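Local atomic coordinates of serine-rich secreted cell wall anchored (LPXTG-motif ) protein (Lactobacillus reuteri ATCC 53608, PDB entry 5NXK), a protein that probably mediates adhesion of the bacterium to host gut surfaces, as a serine-rich repeat adhesin with a pectate lyase-like beta-solenoid. Residues G49-A54 with T80-S85; K159-Y164 with T184-W189. One frame throughout, in Å; residues are numbered along the deposited sequence.

Both contacts illustrate how a right-handed beta-solenoid of the pectate lyase type is built: residues some twenty to thirty positions apart meet because each coil of the chain lies on the one before it. Contact 1 comes first along the chain and closes before contact 2 opens; their centres lie 19 Å apart, with their nearest atoms about 7 Å apart, without touching. Contact 1 joins strands 51-54 and 79-83 within the long parallel sheet that runs from 28-30 to 298-303. Contact 2 brings 163-164, the last strand of one short parallel sheet, against 186-191, the first of another. Together they show regular stacking and its irregular continuation in the same presumably adhesive rod.

Contact 1: residues G49-A54 with T80-S85; sequences GHYINA and TLYNTS
Strands 51-54 and 80-83 run parallel, their axes 4.6 Å apart and 7° from exact alignment, joined by a ladder of backbone bonds in which Ile-52 N reaches Thr-80 O at 3.0 Å and Ile-52 O receives Tyr-82 N. A looser rung, Thr-84 N to Ala-54 O at 3.3 Å, extends the ladder past the strand, and a water bridges that same carbonyl to Ser-85 N. Alternation then sorts the side chains. On one face, Tyr-51, Asn-53, Thr-80 and Tyr-82 gather. The edge of the Tyr-82 ring is directed at the face of Tyr-51 in an offset T-shaped pair, centroids 5.6 Å apart and planes at 89°. Separately, CB of Tyr-51 lies at the edge of the Tyr-82 ring, 3.7 Å from CE1. CG of Tyr-51 is set between its backbone N and carbonyl carbon (chi1 74°), which carries the hydroxyl away from strand 80-83 to Asp-141. Asn-53 lays OD1 3.3 Å from CB of Tyr-82, its amide steeply inclined to the ring, and the same oxygen is hydrogen-bonded to the hydroxyl of Tyr-138. The other face is apolar at Ile-52 and Leu-81, where CB of Ile-52 faces CD2 of Leu-81 at 4.3 Å. Strands 28-30 and 105-109 flank the pair in the sheet; Phe-89 packs against Ile-52 and Leu-81 on the other face, and strand 137-140 lies against the tyrosine face.

Contact 2: residues K159-Y164 with T184-W189; sequences KTTALY and TDIDMW
Residues Thr-161 and Ile-186 form a single backbone bridge between successive turns of the beta-solenoid, at a place where 184-189 rounds a corner at Asp-187. The tightly packed part centres on Trp-189. Tyr-164 turns an edge to one face of the indole, planes at 84°, with CE1 3.9 Å from CD2 of Trp-189; CD1 of Ile-186 lies over the opposite face, so the ring is held between an aromatic edge and an aliphatic tip. Both aromatic side chains leave the backbone with CG anti to N (chi1 -168° for Tyr-164) and, as the residues are paired across the two turns, run side by side pointing the same way. The methyl CG2 of Thr-161 sits at the indole edge, and the indole NE1 is bonded to Asp-226. Nearby, Leu-163 O takes Trp-189 N at 2.8 Å, and Ala-162 N binds Ile-186 O at the same distance. The Lys-159 end, only partly buried, is looser. There the lysine chain bends at chi2 and crosses Asp-185 at about a right angle, its NZ 5.3 Å from OD2 of Asp-185 and paired instead with Glu-220. Polar bonds replace ring packing here: Asp-185 and Thr-160 grip each other reciprocally, Asp-185 N donating its N-H to Thr-160 OG1 at 3.0 Å, while Thr-160 N meets the anti side of Asp-185 OD2 at 3.1 Å, 35° out of the carboxylate plane.

Contact 1: residues G49-A54 with T80-S85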
ATOM      1  N   GLY A  49     -18.273   8.523  -6.441  1.00 34.09           N
ATOM      2  CA  GLY A  49     -18.242   9.358  -5.252  1.00 31.28           C
ATOM      3  C   GLY A  49     -18.785   8.675  -4.006  1.00 41.40           C
ATOM      4  O   GLY A  49     -18.793   9.278  -2.929  1.00 40.51           O
ATOM      5  N   HIS A  50     -19.213   7.415  -4.128  1.00 32.46           N
ATOM      6  CA  HIS A  50     -19.787   6.724  -2.978  1.00 28.75           C
ATOM      7  C   HIS A  50     -18.719   6.101  -2.087  1.00 30.66           C
ATOM      8  O   HIS A  50     -17.551   6.057  -2.457  1.00 32.78           O
ATOM      9  CB  HIS A  50     -20.766   5.653  -3.449  1.00 36.70           C
ATOM     10  CG  HIS A  50     -21.926   6.204  -4.213  1.00 51.05           C
ATOM     11  ND1 HIS A  50     -22.951   6.899  -3.606  1.00 58.28           N
ATOM     12  CD2 HIS A  50     -22.211   6.192  -5.536  1.00 50.99           C
ATOM     13  CE1 HIS A  50     -23.829   7.271  -4.521  1.00 58.22           C
ATOM     14  NE2 HIS A  50     -23.399   6.863  -5.700  1.00 57.01           N
ATOM     15  N   TYR A  51     -19.117   5.623  -0.911  1.00 33.26           N
ATOM     16  CA  TYR A  51     -18.159   4.932  -0.060  1.00 31.28           C
ATOM     17  C   TYR A  51     -18.516   3.457   0.095  1.00 37.62           C
ATOM     18  O   TYR A  51     -19.653   3.052  -0.127  1.00 32.59           O
ATOM     19  CB  TYR A  51     -18.048   5.609   1.324  1.00 34.78           C
ATOM     20  CG  TYR A  51     -19.214   5.406   2.289  1.00 33.94           C
ATOM     21  CD1 TYR A  51     -19.439   4.172   2.903  1.00 34.88           C
ATOM     22  CD2 TYR A  51     -20.041   6.468   2.640  1.00 37.58           C
ATOM     23  CE1 TYR A  51     -20.482   3.988   3.794  1.00 36.92           C
ATOM     24  CE2 TYR A  51     -21.093   6.296   3.538  1.00 41.74           C
ATOM     25  CZ  TYR A  51     -21.308   5.052   4.111  1.00 41.94           C
ATOM     26  OH  TYR A  51     -22.346   4.863   5.003  1.00 41.35           O
ATOM     27  N   ILE A  52     -17.518   2.665   0.468  1.00 31.53           N
ATOM     28  CA  ILE A  52     -17.734   1.313   0.931  1.00 34.95           C
ATOM     29  C   ILE A  52     -17.092   1.193   2.301  1.00 37.45           C
ATOM     30  O   ILE A  52     -15.902   1.492   2.470  1.00 38.09           O
ATOM     31  CB  ILE A  52     -17.123   0.263  -0.021  1.00 34.71           C
ATOM     32  CG1 ILE A  52     -17.613   0.484  -1.454  1.00 31.53           C
ATOM     33  CG2 ILE A  52     -17.452  -1.145   0.466  1.00 29.95           C
ATOM     34  CD1 ILE A  52     -16.942  -0.386  -2.463  1.00 30.61           C
ATOM     35  N   ASN A  53     -17.863   0.755   3.281  1.00 30.00           N
ATOM     36  CA  ASN A  53     -17.363   0.677   4.645  1.00 30.41           C
ATOM     37  C   ASN A  53     -17.298  -0.781   5.121  1.00 33.49           C
ATOM     38  O   ASN A  53     -18.325  -1.407   5.410  1.00 35.59           O
ATOM     39  CB  ASN A  53     -18.242   1.532   5.561  1.00 31.92           C
ATOM     40  CG  ASN A  53     -17.801   1.495   7.013  1.00 38.66           C
ATOM     41  OD1 ASN A  53     -16.671   1.123   7.329  1.00 39.86           O
ATOM     42  ND2 ASN A  53     -18.701   1.897   7.910  1.00 38.92           N
ATOM     43  N   ALA A  54     -16.083  -1.318   5.189  1.00 27.36           N
ATOM     44  CA  ALA A  54     -15.869  -2.711   5.563  1.00 27.72           C
ATOM     45  C   ALA A  54     -15.723  -2.818   7.074  1.00 34.94           C
ATOM     46  O   ALA A  54     -14.664  -2.516   7.639  1.00 30.82           O
ATOM     47  CB  ALA A  54     -14.638  -3.275   4.866  1.00 29.84           C
ATOM     48  N   THR A  80     -14.603   6.352  -1.632  1.00 30.76           N
ATOM     49  CA  THR A  80     -14.014   6.427  -0.313  1.00 31.19           C
ATOM     50  C   THR A  80     -14.064   5.044   0.300  1.00 34.27           C
ATOM     51  O   THR A  80     -15.108   4.391   0.279  1.00 33.96           O
ATOM     52  CB  THR A  80     -14.747   7.441   0.562  1.00 31.33           C
ATOM     53  OG1 THR A  80     -14.710   8.713  -0.088  1.00 35.69           O
ATOM     54  CG2 THR A  80     -14.090   7.546   1.935  1.00 31.00           C
ATOM     55  N   LEU A  81     -12.941   4.573   0.827  1.00 25.83           N
ATOM     56  CA  LEU A  81     -12.924   3.223   1.363  1.00 29.02           C
ATOM     57  C   LEU A  81     -12.586   3.231   2.849  1.00 31.51           C
ATOM     58  O   LEU A  81     -11.588   3.831   3.254  1.00 26.68           O
ATOM     59  CB  LEU A  81     -11.905   2.366   0.600  1.00 28.47           C
ATOM     60  CG  LEU A  81     -11.999   2.398  -0.930  1.00 26.24           C
ATOM     61  CD1 LEU A  81     -10.830   1.618  -1.537  1.00 23.98           C
ATOM     62  CD2 LEU A  81     -13.330   1.840  -1.425  1.00 30.27           C
ATOM     63  N   TYR A  82     -13.402   2.557   3.652  1.00 25.87           N
ATOM     64  CA  TYR A  82     -13.152   2.457   5.090  1.00 30.30           C
ATOM     65  C   TYR A  82     -12.953   1.005   5.476  1.00 27.54           C
ATOM     66  O   TYR A  82     -13.621   0.129   4.933  1.00 28.33           O
ATOM     67  CB  TYR A  82     -14.322   3.013   5.920  1.00 35.65           C
ATOM     68  CG  TYR A  82     -14.727   4.439   5.638  1.00 38.25           C
ATOM     69  CD1 TYR A  82     -15.630   4.742   4.619  1.00 35.15           C
ATOM     70  CD2 TYR A  82     -14.238   5.485   6.420  1.00 33.11           C
ATOM     71  CE1 TYR A  82     -16.016   6.054   4.373  1.00 39.43           C
ATOM     72  CE2 TYR A  82     -14.618   6.797   6.182  1.00 32.69           C
ATOM     73  CZ  TYR A  82     -15.506   7.078   5.161  1.00 38.89           C
ATOM     74  OH  TYR A  82     -15.881   8.385   4.933  1.00 39.93           O
ATOM     75  N   ASN A  83     -12.058   0.740   6.424  1.00 23.43           N
ATOM     76  CA  ASN A  83     -11.954  -0.618   6.939  1.00 30.52           C
ATOM     77  C   ASN A  83     -11.428  -0.646   8.363  1.00 36.37           C
ATOM     78  O   ASN A  83     -10.599   0.184   8.742  1.00 33.76           O
ATOM     79  CB  ASN A  83     -11.046  -1.471   6.037  1.00 27.48           C
ATOM     80  CG  ASN A  83      -9.593  -1.069   6.151  1.00 29.55           C
ATOM     81  OD1 ASN A  83      -9.166  -0.076   5.546  1.00 30.10           O
ATOM     82  ND2 ASN A  83      -8.824  -1.824   6.945  1.00 24.70           N
ATOM     83  N   THR A  84     -11.878  -1.628   9.133  1.00 30.34           N
ATOM     84  CA  THR A  84     -11.391  -1.803  10.497  1.00 34.14           C
ATOM     85  C   THR A  84     -10.400  -2.952  10.576  1.00 33.74           C
ATOM     86  O   THR A  84      -9.617  -3.048  11.527  1.00 34.07           O
ATOM     87  CB  THR A  84     -12.543  -2.089  11.473  1.00 33.42           C
ATOM     88  OG1 THR A  84     -13.204  -3.288  11.060  1.00 34.40           O
ATOM     89  CG2 THR A  84     -13.543  -0.943  11.465  1.00 38.65           C
ATOM     90  N   SER A  85     -10.435  -3.817   9.568  1.00 30.84           N
ATOM     91  CA  SER A  85      -9.614  -5.021   9.567  1.00 25.82           C
ATOM     92  C   SER A  85      -8.130  -4.719   9.523  1.00 29.93           C
ATOM     93  O   SER A  85      -7.678  -3.868   8.756  1.00 29.90           O
ATOM     94  CB  SER A  85      -9.968  -5.910   8.379  1.00 28.47           C
ATOM     95  OG  SER A  85      -9.150  -7.067   8.376  1.00 29.08           O
TER
HETATM   96  O   HOH W   1     -12.525  -4.174   7.549  1.00 30.18           O

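Contact 2: residues K159-Y164 with T184-W189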
ATOM      1  N   LYS A 159       6.414  -3.851  14.659  1.00 32.43           N
ATOM      2  CA  LYS A 159       5.991  -2.593  14.056  1.00 34.27           C
ATOM      3  C   LYS A 159       4.676  -2.798  13.334  1.00 25.54           C
ATOM      4  O   LYS A 159       4.423  -3.867  12.796  1.00 28.32           O
ATOM      5  CB  LYS A 159       7.046  -2.055  13.071  1.00 35.78           C
ATOM      6  CG  LYS A 159       8.451  -1.887  13.639  1.00 35.78           C
ATOM      7  CD  LYS A 159       8.527  -0.786  14.692  1.00 35.39           C
ATOM      8  CE  LYS A 159       9.923  -0.742  15.316  1.00 34.80           C
ATOM      9  NZ  LYS A 159      10.053   0.302  16.382  1.00 32.11           N
ATOM     10  N   THR A 160       3.845  -1.761  13.319  1.00 24.47           N
ATOM     11  CA  THR A 160       2.593  -1.775  12.574  1.00 24.40           C
ATOM     12  C   THR A 160       2.786  -0.963  11.311  1.00 28.25           C
ATOM     13  O   THR A 160       3.716  -0.157  11.227  1.00 24.57           O
ATOM     14  CB  THR A 160       1.440  -1.183  13.377  1.00 29.62           C
ATOM     15  OG1 THR A 160       1.797   0.138  13.815  1.00 31.31           O
ATOM     16  CG2 THR A 160       1.125  -2.057  14.587  1.00 31.16           C
ATOM     17  N   THR A 161       1.916  -1.165  10.329  1.00 26.86           N
ATOM     18  CA  THR A 161       2.064  -0.454   9.074  1.00 25.89           C
ATOM     19  C   THR A 161       0.728  -0.114   8.438  1.00 24.51           C
ATOM     20  O   THR A 161      -0.243  -0.830   8.626  1.00 22.85           O
ATOM     21  CB  THR A 161       2.913  -1.285   8.065  1.00 30.74           C
ATOM     22  OG1 THR A 161       3.123  -0.525   6.873  1.00 31.21           O
ATOM     23  CG2 THR A 161       2.210  -2.610   7.718  1.00 25.98           C
ATOM     24  N   ALA A 162       0.695   0.978   7.675  1.00 25.81           N
ATOM     25  CA  ALA A 162      -0.508   1.382   6.937  1.00 23.07           C
ATOM     26  C   ALA A 162      -0.719   0.557   5.673  1.00 26.37           C
ATOM     27  O   ALA A 162      -1.849   0.330   5.257  1.00 29.11           O
ATOM     28  CB  ALA A 162      -0.433   2.847   6.581  1.00 22.41           C
ATOM     29  N   LEU A 163       0.379   0.136   5.048  1.00 23.41           N
ATOM     30  CA  LEU A 163       0.309  -0.612   3.792  1.00 26.81           C
ATOM     31  C   LEU A 163       1.306  -1.765   3.847  1.00 29.91           C
ATOM     32  O   LEU A 163       2.509  -1.546   4.011  1.00 30.81           O
ATOM     33  CB  LEU A 163       0.617   0.294   2.592  1.00 28.44           C
ATOM     34  CG  LEU A 163      -0.346   1.442   2.279  1.00 28.26           C
ATOM     35  CD1 LEU A 163       0.233   2.362   1.207  1.00 24.72           C
ATOM     36  CD2 LEU A 163      -1.722   0.927   1.833  1.00 30.15           C
ATOM     37  N   TYR A 164       0.811  -2.992   3.699  1.00 26.65           N
ATOM     38  CA  TYR A 164       1.683  -4.164   3.746  1.00 22.85           C
ATOM     39  C   TYR A 164       1.526  -4.892   2.420  1.00 26.62           C
ATOM     40  O   TYR A 164       0.774  -5.865   2.302  1.00 28.39           O
ATOM     41  CB  TYR A 164       1.316  -5.052   4.935  1.00 24.07           C
ATOM     42  CG  TYR A 164       2.295  -6.140   5.293  1.00 26.85           C
ATOM     43  CD1 TYR A 164       3.534  -5.827   5.850  1.00 27.99           C
ATOM     44  CD2 TYR A 164       1.967  -7.490   5.116  1.00 25.18           C
ATOM     45  CE1 TYR A 164       4.425  -6.814   6.205  1.00 23.77           C
ATOM     46  CE2 TYR A 164       2.860  -8.499   5.482  1.00 21.92           C
ATOM     47  CZ  TYR A 164       4.084  -8.149   6.025  1.00 26.37           C
ATOM     48  OH  TYR A 164       4.992  -9.113   6.395  1.00 29.23           O
ATOM     49  N   THR A 184      -0.115   4.181  12.651  1.00 29.60           N
ATOM     50  CA  THR A 184       0.817   3.063  12.524  1.00 30.08           C
ATOM     51  C   THR A 184       2.280   3.502  12.434  1.00 29.12           C
ATOM     52  O   THR A 184       2.571   4.669  12.152  1.00 28.29           O
ATOM     53  CB  THR A 184       0.443   2.194  11.303  1.00 31.66           C
ATOM     54  OG1 THR A 184       0.344   3.019  10.138  1.00 31.46           O
ATOM     55  CG2 THR A 184      -0.927   1.508  11.536  1.00 27.27           C
ATOM     56  N   ASP A 185       3.194   2.564  12.679  1.00 25.06           N
ATOM     57  CA  ASP A 185       4.618   2.880  12.752  1.00 23.60           C
ATOM     58  C   ASP A 185       5.246   3.098  11.388  1.00 29.77           C
ATOM     59  O   ASP A 185       6.283   3.761  11.268  1.00 24.99           O
ATOM     60  CB  ASP A 185       5.386   1.768  13.467  1.00 29.42           C
ATOM     61  CG  ASP A 185       4.893   1.527  14.889  1.00 38.12           C
ATOM     62  OD1 ASP A 185       4.579   2.513  15.592  1.00 36.83           O
ATOM     63  OD2 ASP A 185       4.850   0.350  15.309  1.00 38.76           O
ATOM     64  N   ILE A 186       4.658   2.490  10.364  1.00 25.41           N
ATOM     65  CA  ILE A 186       5.275   2.486   9.038  1.00 27.53           C
ATOM     66  C   ILE A 186       4.222   2.891   7.996  1.00 26.94           C
ATOM     67  O   ILE A 186       3.094   2.430   8.075  1.00 24.48           O
ATOM     68  CB  ILE A 186       5.878   1.088   8.703  1.00 20.25           C
ATOM     69  CG1 ILE A 186       6.879   0.666   9.787  1.00 24.65           C
ATOM     70  CG2 ILE A 186       6.544   1.095   7.324  1.00 21.80           C
ATOM     71  CD1 ILE A 186       7.390  -0.762   9.618  1.00 24.44           C
ATOM     72  N   ASP A 187       4.573   3.767   7.051  1.00 24.27           N
ATOM     73  CA  ASP A 187       3.619   4.165   6.009  1.00 20.02           C
ATOM     74  C   ASP A 187       3.499   3.090   4.920  1.00 23.99           C
ATOM     75  O   ASP A 187       2.395   2.732   4.515  1.00 28.40           O
ATOM     76  CB  ASP A 187       4.011   5.500   5.364  1.00 22.48           C
ATOM     77  CG  ASP A 187       4.003   6.679   6.351  1.00 33.51           C
ATOM     78  OD1 ASP A 187       3.347   6.600   7.415  1.00 31.60           O
ATOM     79  OD2 ASP A 187       4.658   7.703   6.044  1.00 33.61           O
ATOM     80  N   MET A 188       4.636   2.584   4.445  1.00 22.00           N
ATOM     81  CA  MET A 188       4.643   1.540   3.407  1.00 24.92           C
ATOM     82  C   MET A 188       5.629   0.458   3.797  1.00 25.93           C
ATOM     83  O   MET A 188       6.820   0.730   3.916  1.00 25.87           O
ATOM     84  CB  MET A 188       5.043   2.101   2.045  1.00 23.58           C
ATOM     85  CG  MET A 188       4.077   3.103   1.436  1.00 32.36           C
ATOM     86  SD  MET A 188       4.768   3.761  -0.110  1.00 30.71           S
ATOM     87  CE  MET A 188       3.399   4.759  -0.691  1.00 29.12           C
ATOM     88  N   TRP A 189       5.147  -0.763   3.989  1.00 23.21           N
ATOM     89  CA  TRP A 189       6.023  -1.867   4.325  1.00 21.26           C
ATOM     90  C   TRP A 189       5.908  -2.919   3.234  1.00 25.88           C
ATOM     91  O   TRP A 189       4.869  -3.556   3.089  1.00 23.85           O
ATOM     92  CB  TRP A 189       5.658  -2.479   5.687  1.00 22.76           C
ATOM     93  CG  TRP A 189       6.701  -3.410   6.231  1.00 24.15           C
ATOM     94  CD1 TRP A 189       7.838  -3.827   5.601  1.00 24.14           C
ATOM     95  CD2 TRP A 189       6.726  -4.010   7.537  1.00 26.88           C
ATOM     96  NE1 TRP A 189       8.559  -4.651   6.423  1.00 24.26           N
ATOM     97  CE2 TRP A 189       7.902  -4.778   7.617  1.00 22.44           C
ATOM     98  CE3 TRP A 189       5.864  -3.975   8.641  1.00 26.91           C
ATOM     99  CZ2 TRP A 189       8.242  -5.508   8.759  1.00 25.86           C
ATOM    100  CZ3 TRP A 189       6.208  -4.695   9.774  1.00 25.18           C
ATOM    101  CH2 TRP A 189       7.384  -5.450   9.825  1.00 26.30           C
TER